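Local atomic coordinates of demethylmenaquinone Methyltransferase (PDB entry 1J3L), a protein that belongs to the RraA-like family of alpha/beta proteins and assembles as a trimer, with a mixed beta-sheet running through each chain. Residues 140-145 and 155-160; 38-41 and 45-48; 48-53 and 58-63. One frame throughout, in Å; residues are numbered along the deposited sequence.

Interaction 1: 140-145 and 155-160; sequences GSFLLA and EPPSGV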
loop_
_atom_site.group_PDB
_atom_site.type_symbol
_atom_site.label_atom_id
_atom_site.label_comp_id
_atom_site.label_asym_id
_atom_site.label_seq_id
_atom_site.Cartn_x
_atom_site.Cartn_y
_atom_site.Cartn_z
ATOM N N GLY A 140 -15.816 10.871 21.660
ATOM C CA GLY A 140 -16.076 12.267 21.948
ATOM C C GLY A 140 -15.108 13.261 21.352
ATOM O O GLY A 140 -15.320 14.472 21.456
ATOM N N SER A 141 -14.038 12.772 20.744
ATOM C CA SER A 141 -13.073 13.671 20.122
ATOM C C SER A 141 -13.589 13.934 18.719
ATOM O O SER A 141 -14.526 13.277 18.277
ATOM C CB SER A 141 -11.688 13.022 20.068
ATOM O OG SER A 141 -11.760 11.737 19.476
ATOM N N PHE A 142 -12.994 14.899 18.027
ATOM C CA PHE A 142 -13.407 15.226 16.666
ATOM C C PHE A 142 -12.396 14.618 15.701
ATOM O O PHE A 142 -11.187 14.769 15.878
ATOM C CB PHE A 142 -13.456 16.745 16.465
ATOM C CG PHE A 142 -14.063 17.170 15.151
ATOM C CD1 PHE A 142 -15.409 16.954 14.884
ATOM C CD2 PHE A 142 -13.284 17.789 14.181
ATOM C CE1 PHE A 142 -15.972 17.352 13.666
ATOM C CE2 PHE A 142 -13.831 18.188 12.965
ATOM C CZ PHE A 142 -15.181 17.968 12.706
ATOM N N LEU A 143 -12.889 13.913 14.688
ATOM C CA LEU A 143 -12.001 13.301 13.718
ATOM C C LEU A 143 -12.109 13.956 12.354
ATOM O O LEU A 143 -13.189 14.333 11.901
ATOM C CB LEU A 143 -12.269 11.798 13.606
ATOM C CG LEU A 143 -11.390 11.017 12.620
ATOM C CD1 LEU A 143 -11.347 9.543 13.006
ATOM C CD2 LEU A 143 -11.926 11.187 11.208
ATOM N N LEU A 144 -10.960 14.093 11.712
ATOM C CA LEU A 144 -10.865 14.684 10.396
ATOM C C LEU A 144 -10.123 13.677 9.544
ATOM O O LEU A 144 -9.134 13.093 9.983
ATOM C CB LEU A 144 -10.095 16.004 10.465
ATOM C CG LEU A 144 -10.942 17.275 10.568
ATOM C CD1 LEU A 144 -10.204 18.353 11.335
ATOM C CD2 LEU A 144 -11.295 17.743 9.170
ATOM N N ALA A 145 -10.601 13.464 8.327
ATOM C CA ALA A 145 -9.954 12.508 7.448
ATOM C C ALA A 145 -9.894 12.980 6.012
ATOM O O ALA A 145 -10.890 13.453 5.452
ATOM C CB ALA A 145 -10.676 11.164 7.526
ATOM N N GLU A 155 -11.750 18.163 20.664
ATOM C CA GLU A 155 -13.073 18.681 20.335
ATOM C C GLU A 155 -12.920 19.384 18.984
ATOM O O GLU A 155 -11.798 19.664 18.552
ATOM C CB GLU A 155 -13.573 19.658 21.411
ATOM C CG GLU A 155 -12.885 21.019 21.449
ATOM C CD GLU A 155 -13.647 22.044 22.296
ATOM O OE1 GLU A 155 -13.772 21.849 23.527
ATOM O OE2 GLU A 155 -14.126 23.049 21.726
ATOM N N PRO A 156 -14.034 19.667 18.289
ATOM C CA PRO A 156 -13.932 20.335 16.987
ATOM C C PRO A 156 -13.198 21.676 17.057
ATOM O O PRO A 156 -12.998 22.226 18.139
ATOM C CB PRO A 156 -15.394 20.471 16.555
ATOM C CG PRO A 156 -16.120 20.577 17.863
ATOM C CD PRO A 156 -15.443 19.521 18.694
ATOM N N PRO A 157 -12.776 22.210 15.896
ATOM C CA PRO A 157 -12.058 23.488 15.816
ATOM C C PRO A 157 -12.752 24.649 16.528
ATOM O O PRO A 157 -13.931 24.915 16.294
ATOM C CB PRO A 157 -11.940 23.720 14.311
ATOM C CG PRO A 157 -11.802 22.330 13.783
ATOM C CD PRO A 157 -12.866 21.585 14.564
ATOM N N SER A 158 -12.007 25.333 17.395
ATOM C CA SER A 158 -12.518 26.474 18.153
ATOM C C SER A 158 -12.187 27.784 17.439
ATOM O O SER A 158 -11.021 28.078 17.162
ATOM C CB SER A 158 -11.912 26.494 19.563
ATOM O OG SER A 158 -10.514 26.750 19.534
ATOM N N GLY A 159 -13.219 28.570 17.150
ATOM C CA GLY A 159 -13.021 29.838 16.468
ATOM C C GLY A 159 -12.149 30.833 17.213
ATOM O O GLY A 159 -12.648 31.641 18.001
ATOM N N VAL A 160 -10.842 30.775 16.963
ATOM C CA VAL A 160 -9.888 31.682 17.597
ATOM C C VAL A 160 -9.202 32.505 16.506
ATOM O O VAL A 160 -8.125 33.069 16.706
ATOM C CB VAL A 160 -8.826 30.899 18.415
ATOM C CG1 VAL A 160 -7.920 31.864 19.165
ATOM C CG2 VAL A 160 -9.518 29.962 19.398
#

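Interaction 2: 38-41 and 45-48; sequences LRVF and ALVR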
loop_
_atom_site.group_PDB
_atom_site.type_symbol
_atom_site.label_atom_id
_atom_site.label_comp_id
_atom_site.label_asym_id
_atom_site.label_seq_id
_atom_site.Cartn_x
_atom_site.Cartn_y
_atom_site.Cartn_z
ATOM N N LEU A 38 -15.283 1.667 19.075
ATOM C CA LEU A 38 -15.717 0.294 19.219
ATOM C C LEU A 38 -14.502 -0.619 19.109
ATOM O O LEU A 38 -13.631 -0.421 18.256
ATOM C CB LEU A 38 -16.729 -0.021 18.123
ATOM C CG LEU A 38 -17.411 -1.375 18.073
ATOM C CD1 LEU A 38 -18.099 -1.660 19.395
ATOM C CD2 LEU A 38 -18.416 -1.369 16.928
ATOM N N ARG A 39 -14.436 -1.604 19.991
ATOM C CA ARG A 39 -13.339 -2.555 19.975
ATOM C C ARG A 39 -13.932 -3.941 19.823
ATOM O O ARG A 39 -14.804 -4.341 20.591
ATOM C CB ARG A 39 -12.526 -2.481 21.266
ATOM C CG ARG A 39 -11.413 -3.515 21.327
ATOM C CD ARG A 39 -10.599 -3.406 22.602
ATOM N NE ARG A 39 -9.903 -2.125 22.697
ATOM C CZ ARG A 39 -10.123 -1.222 23.647
ATOM N NH1 ARG A 39 -11.022 -1.459 24.597
ATOM N NH2 ARG A 39 -9.445 -0.080 23.648
ATOM N N VAL A 40 -13.471 -4.660 18.808
ATOM C CA VAL A 40 -13.941 -6.008 18.554
ATOM C C VAL A 40 -12.816 -6.773 17.892
ATOM O O VAL A 40 -11.759 -6.219 17.576
ATOM C CB VAL A 40 -15.159 -6.048 17.600
ATOM C CG1 VAL A 40 -16.320 -5.315 18.209
ATOM C CG2 VAL A 40 -14.788 -5.446 16.233
ATOM N N PHE A 41 -13.044 -8.059 17.689
ATOM C CA PHE A 41 -12.055 -8.878 17.029
ATOM C C PHE A 41 -12.809 -9.905 16.220
ATOM O O PHE A 41 -13.488 -10.767 16.777
ATOM C CB PHE A 41 -11.137 -9.582 18.031
ATOM C CG PHE A 41 -9.983 -10.294 17.379
ATOM C CD1 PHE A 41 -8.860 -9.580 16.956
ATOM C CD2 PHE A 41 -10.041 -11.668 17.129
ATOM C CE1 PHE A 41 -7.807 -10.216 16.291
ATOM C CE2 PHE A 41 -8.993 -12.313 16.465
ATOM C CZ PHE A 41 -7.870 -11.585 16.043
ATOM N N ALA A 45 -21.217 -8.027 15.259
ATOM C CA ALA A 45 -22.619 -7.853 15.649
ATOM C C ALA A 45 -22.749 -6.452 16.265
ATOM O O ALA A 45 -23.748 -5.755 16.055
ATOM C CB ALA A 45 -23.041 -8.928 16.658
ATOM N N LEU A 46 -21.715 -6.048 17.005
ATOM C CA LEU A 46 -21.671 -4.733 17.637
ATOM C C LEU A 46 -21.606 -3.619 16.599
ATOM O O LEU A 46 -22.054 -2.506 16.856
ATOM C CB LEU A 46 -20.465 -4.631 18.583
ATOM C CG LEU A 46 -20.728 -5.175 19.990
ATOM C CD1 LEU A 46 -19.443 -5.266 20.806
ATOM C CD2 LEU A 46 -21.737 -4.270 20.671
ATOM N N VAL A 47 -21.049 -3.913 15.428
ATOM C CA VAL A 47 -20.950 -2.903 14.377
ATOM C C VAL A 47 -22.333 -2.607 13.830
ATOM O O VAL A 47 -22.680 -1.453 13.570
ATOM C CB VAL A 47 -20.056 -3.361 13.202
ATOM C CG1 VAL A 47 -20.113 -2.326 12.071
ATOM C CG2 VAL A 47 -18.622 -3.542 13.678
ATOM N N ARG A 48 -23.124 -3.657 13.650
ATOM C CA ARG A 48 -24.471 -3.495 13.137
ATOM C C ARG A 48 -25.353 -2.756 14.143
ATOM O O ARG A 48 -26.064 -1.824 13.774
ATOM C CB ARG A 48 -25.079 -4.859 12.798
ATOM C CG ARG A 48 -26.525 -4.769 12.333
ATOM C CD ARG A 48 -27.050 -6.114 11.841
ATOM N NE ARG A 48 -26.618 -6.422 10.476
ATOM C CZ ARG A 48 -27.011 -5.753 9.396
ATOM N NH1 ARG A 48 -27.852 -4.730 9.507
ATOM N NH2 ARG A 48 -26.565 -6.111 8.201
#

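Interaction 3: 48-53 and 58-63; sequences RKVLEE and QVLFVD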
loop_
_atom_site.group_PDB
_atom_site.type_symbol
_atom_site.label_atom_id
_atom_site.label_comp_id
_atom_site.label_asym_id
_atom_site.label_seq_id
_atom_site.Cartn_x
_atom_site.Cartn_y
_atom_site.Cartn_z
ATOM N N ARG A 48 -23.124 -3.657 13.650
ATOM C CA ARG A 48 -24.471 -3.495 13.137
ATOM C C ARG A 48 -25.353 -2.756 14.143
ATOM O O ARG A 48 -26.064 -1.824 13.774
ATOM C CB ARG A 48 -25.079 -4.859 12.798
ATOM C CG ARG A 48 -26.525 -4.769 12.333
ATOM C CD ARG A 48 -27.050 -6.114 11.841
ATOM N NE ARG A 48 -26.618 -6.422 10.476
ATOM C CZ ARG A 48 -27.011 -5.753 9.396
ATOM N NH1 ARG A 48 -27.852 -4.730 9.507
ATOM N NH2 ARG A 48 -26.565 -6.111 8.201
ATOM N N LYS A 49 -25.287 -3.159 15.412
ATOM C CA LYS A 49 -26.089 -2.529 16.462
ATOM C C LYS A 49 -25.796 -1.030 16.602
ATOM O O LYS A 49 -26.711 -0.207 16.615
ATOM C CB LYS A 49 -25.841 -3.220 17.805
ATOM C CG LYS A 49 -26.995 -3.052 18.788
ATOM C CD LYS A 49 -26.679 -3.660 20.141
ATOM C CE LYS A 49 -27.877 -3.575 21.073
ATOM N NZ LYS A 49 -28.359 -2.172 21.211
ATOM N N VAL A 50 -24.517 -0.680 16.695
ATOM C CA VAL A 50 -24.116 0.714 16.830
ATOM C C VAL A 50 -24.424 1.589 15.603
ATOM O O VAL A 50 -24.878 2.721 15.756
ATOM C CB VAL A 50 -22.602 0.822 17.176
ATOM C CG1 VAL A 50 -22.160 2.289 17.199
ATOM C CG2 VAL A 50 -22.335 0.175 18.543
ATOM N N LEU A 51 -24.194 1.084 14.392
ATOM C CA LEU A 51 -24.466 1.892 13.204
ATOM C C LEU A 51 -25.956 2.118 12.997
ATOM O O LEU A 51 -26.358 2.927 12.162
ATOM C CB LEU A 51 -23.868 1.250 11.952
ATOM C CG LEU A 51 -22.364 1.416 11.714
ATOM C CD1 LEU A 51 -21.973 0.657 10.473
ATOM C CD2 LEU A 51 -22.012 2.877 11.549
ATOM N N GLU A 52 -26.772 1.407 13.765
ATOM C CA GLU A 52 -28.220 1.535 13.661
ATOM C C GLU A 52 -28.666 2.720 14.506
ATOM O O GLU A 52 -29.815 3.161 14.425
ATOM C CB GLU A 52 -28.896 0.261 14.160
ATOM C CG GLU A 52 -30.271 0.026 13.580
ATOM C CD GLU A 52 -30.239 -0.156 12.077
ATOM O OE1 GLU A 52 -29.697 -1.180 11.605
ATOM O OE2 GLU A 52 -30.751 0.732 11.364
ATOM N N GLU A 53 -27.747 3.224 15.328
ATOM C CA GLU A 53 -28.050 4.362 16.180
ATOM C C GLU A 53 -27.766 5.594 15.348
ATOM O O GLU A 53 -26.871 5.575 14.496
ATOM C CB GLU A 53 -27.182 4.343 17.446
ATOM C CG GLU A 53 -27.092 2.957 18.043
ATOM C CD GLU A 53 -26.697 2.951 19.499
ATOM O OE1 GLU A 53 -25.790 3.714 19.888
ATOM O OE2 GLU A 53 -27.293 2.162 20.257
ATOM N N GLN A 58 -21.245 12.166 12.914
ATOM C CA GLN A 58 -20.334 11.315 13.674
ATOM C C GLN A 58 -19.474 10.393 12.825
ATOM O O GLN A 58 -19.792 10.093 11.681
ATOM C CB GLN A 58 -21.124 10.473 14.683
ATOM C CG GLN A 58 -21.951 11.303 15.658
ATOM C CD GLN A 58 -23.005 10.485 16.377
ATOM O OE1 GLN A 58 -22.694 9.671 17.238
ATOM N NE2 GLN A 58 -24.263 10.692 16.010
ATOM N N VAL A 59 -18.372 9.950 13.412
ATOM C CA VAL A 59 -17.462 9.040 12.753
ATOM C C VAL A 59 -17.240 7.837 13.664
ATOM O O VAL A 59 -16.856 7.996 14.822
ATOM C CB VAL A 59 -16.105 9.708 12.491
ATOM C CG1 VAL A 59 -15.099 8.677 12.006
ATOM C CG2 VAL A 59 -16.264 10.793 11.457
ATOM N N LEU A 60 -17.487 6.638 13.150
ATOM C CA LEU A 60 -17.276 5.449 13.955
ATOM C C LEU A 60 -15.880 4.906 13.661
ATOM O O LEU A 60 -15.513 4.671 12.511
ATOM C CB LEU A 60 -18.334 4.386 13.650
ATOM C CG LEU A 60 -18.253 3.122 14.517
ATOM C CD1 LEU A 60 -18.678 3.469 15.940
ATOM C CD2 LEU A 60 -19.138 2.008 13.940
ATOM N N PHE A 61 -15.098 4.742 14.715
ATOM C CA PHE A 61 -13.746 4.224 14.603
ATOM C C PHE A 61 -13.797 2.809 15.169
ATOM O O PHE A 61 -14.018 2.619 16.365
ATOM C CB PHE A 61 -12.779 5.093 15.417
ATOM C CG PHE A 61 -11.349 4.995 14.970
ATOM C CD1 PHE A 61 -10.690 3.777 14.960
ATOM C CD2 PHE A 61 -10.658 6.124 14.576
ATOM C CE1 PHE A 61 -9.361 3.690 14.556
ATOM C CE2 PHE A 61 -9.326 6.044 14.172
ATOM C CZ PHE A 61 -8.681 4.827 14.167
ATOM N N VAL A 62 -13.617 1.820 14.303
ATOM C CA VAL A 62 -13.658 0.425 14.724
ATOM C C VAL A 62 -12.272 -0.167 14.843
ATOM O O VAL A 62 -11.537 -0.267 13.856
ATOM C CB VAL A 62 -14.449 -0.445 13.733
ATOM C CG1 VAL A 62 -14.567 -1.853 14.266
ATOM C CG2 VAL A 62 -15.811 0.160 13.491
ATOM N N ASP A 63 -11.912 -0.544 16.061
ATOM C CA ASP A 63 -10.613 -1.157 16.299
ATOM C C ASP A 63 -10.802 -2.669 16.174
ATOM O O ASP A 63 -11.413 -3.291 17.044
ATOM C CB ASP A 63 -10.111 -0.818 17.699
ATOM C CG ASP A 63 -8.729 -1.349 17.951
ATOM O OD1 ASP A 63 -8.409 -2.436 17.426
ATOM O OD2 ASP A 63 -7.964 -0.685 18.675
#

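Interaction 1: 140-145 and 155-160
F142, the first residue of strand 142-146, faces the extended run E155-P156-P157, whose two prolines hold phi near -55° and carry the chain across the F142 side chain. The phenyl group is the one strand side chain in close contact here. Its CG stands anti to the backbone N (chi1 -172°), which projects the ring out from the strand and past both prolines at roughly right angles.

P156 comes over one face. Its CB lies 4.0 Å from the F142 ring centroid and 18° off the ring normal, a CH-pi contact displaced toward the rim on the CG side, as the 3.8 Å between P156 CB and F142 CG confirms. P157 meets a different part of the ring: its CD is 3.8 Å from F142 CD2, in an oblique approach. Closer to the strand, F142 CB packs against the P156 ring nitrogen, with F142 CB to P156 N at 3.5 Å. E155 takes part through its main chain, its C being 3.7 Å from F142 CB, while its CB points away and the carboxylate-bearing side chain comes within about 3 Å of a bound magnesium ion.

Around the contact, the backbone of F142 pairs with L153, P157 also touches L8 and Y12, and S158 N is hydrogen-bonded to Y12 OH. Between the segments the chemistry is apolar: P156 and P157, whose amide nitrogens carry no N-H, present ring carbons to the phenyl group, and CH-pi and van der Waals contacts hold this proline part against the strand.

Interaction 2: 38-41 and 45-48
L38 and L46 bring the end of strand 31-39 against the start of helix 45-51, within a beta-alpha-beta unit made of that strand, that helix and strand 58-63. These two leucines bury more of their surface in the contact than V40 and V47 do. A chi1 of -177° swings L38 CG away from its own N and extends the side chain toward the helix, where CD1 meets L46 alone, while CD2 lies against both L46 and V47. CD1 of L38 packs 3.9 Å from L46 CB. CD2 reaches further along, to 3.9 Å from V47 CG2, and also lies against the helix backbone, 3.9 Å from V47 CA. The leucine side chains meet at a slant.

V40, two residues on, adds a further direct contact. Its CG1 is 4.1 Å from L46 CD1, and the two side chains run past each other in opposite directions. L46 CD1 also lies near L38 CD1.

Outside this apolar group, V126 of strand 125-126 touches both L38 and L46, L77 of helix 75-83 lies on V47, and L72 on V40. R39, whose CB points away from the helix, is held by a salt bridge from NH1 to E125 and a hydrogen bond from NH2 to the carbonyl of P129. At the helix start the N-H of A45 is held by the OD1 of D43. The tightest approach is to a polar atom of the helix backbone: L38 CD2 stands 3.8 Å from L46 O.

Interaction 3: 48-53 and 58-63
L60 carries this contact, burying about as much surface as L51 and V50 together, and it does so by splitting its two methyls between them. Its CB points from strand 58-63 toward the helix segment, and a chi1 of -176° turns CG to the far side of the CA-CB bond from the main-chain nitrogen. One branch, CD1, packs 3.9 Å from V50 CG1. The other, CD2, lies 3.8 Å from L51 CD2 and nearly as close to L51 CG. V50 presents its CB toward the strand, whereas L51 starts to one side and only its branched end swings in to meet L60; both pairs are slanted rather than aligned.

Other groups adjoin: R36 of strand 31-39 touches V50 and L60, W86 also touches L60, and L51 rests on L73 and A81. Beyond the apolar centre, E53 pairs with R36 and E52 with R80 in salt bridges, while the N-H of E53 returns to V50 O at 2.9 Å. Three buried aliphatic side chains thus join the helix to the strand that follows it, the second half of a beta-alpha-beta crossover whose strands, 31-39 and 58-63, pair in parallel.

How the interactions relate
Read from the N terminus, interaction 2 closes the short loop of residues 42-44 between strand 31-39 and helix 45-51. Interaction 3 begins at R48, where interaction 2 ends, and closes the loop of residues 54-57 leading into strand 58-63. Interaction 1 comes much later and closes the antiparallel pair 142-146 and 149-153, bringing the chain after the second strand back onto the first. The three run in series; none nests or crosses. Interactions 2 and 3 complete one beta-alpha-beta unit, their strands joined where L38 O lies 2.8 Å from D63 N, a probable hydrogen bond. Interaction 1 meets interaction 3 through L143 CD1, 3.8 Å from F61 CD2. Strand 31-39 pairs with both 58-63 and 142-146.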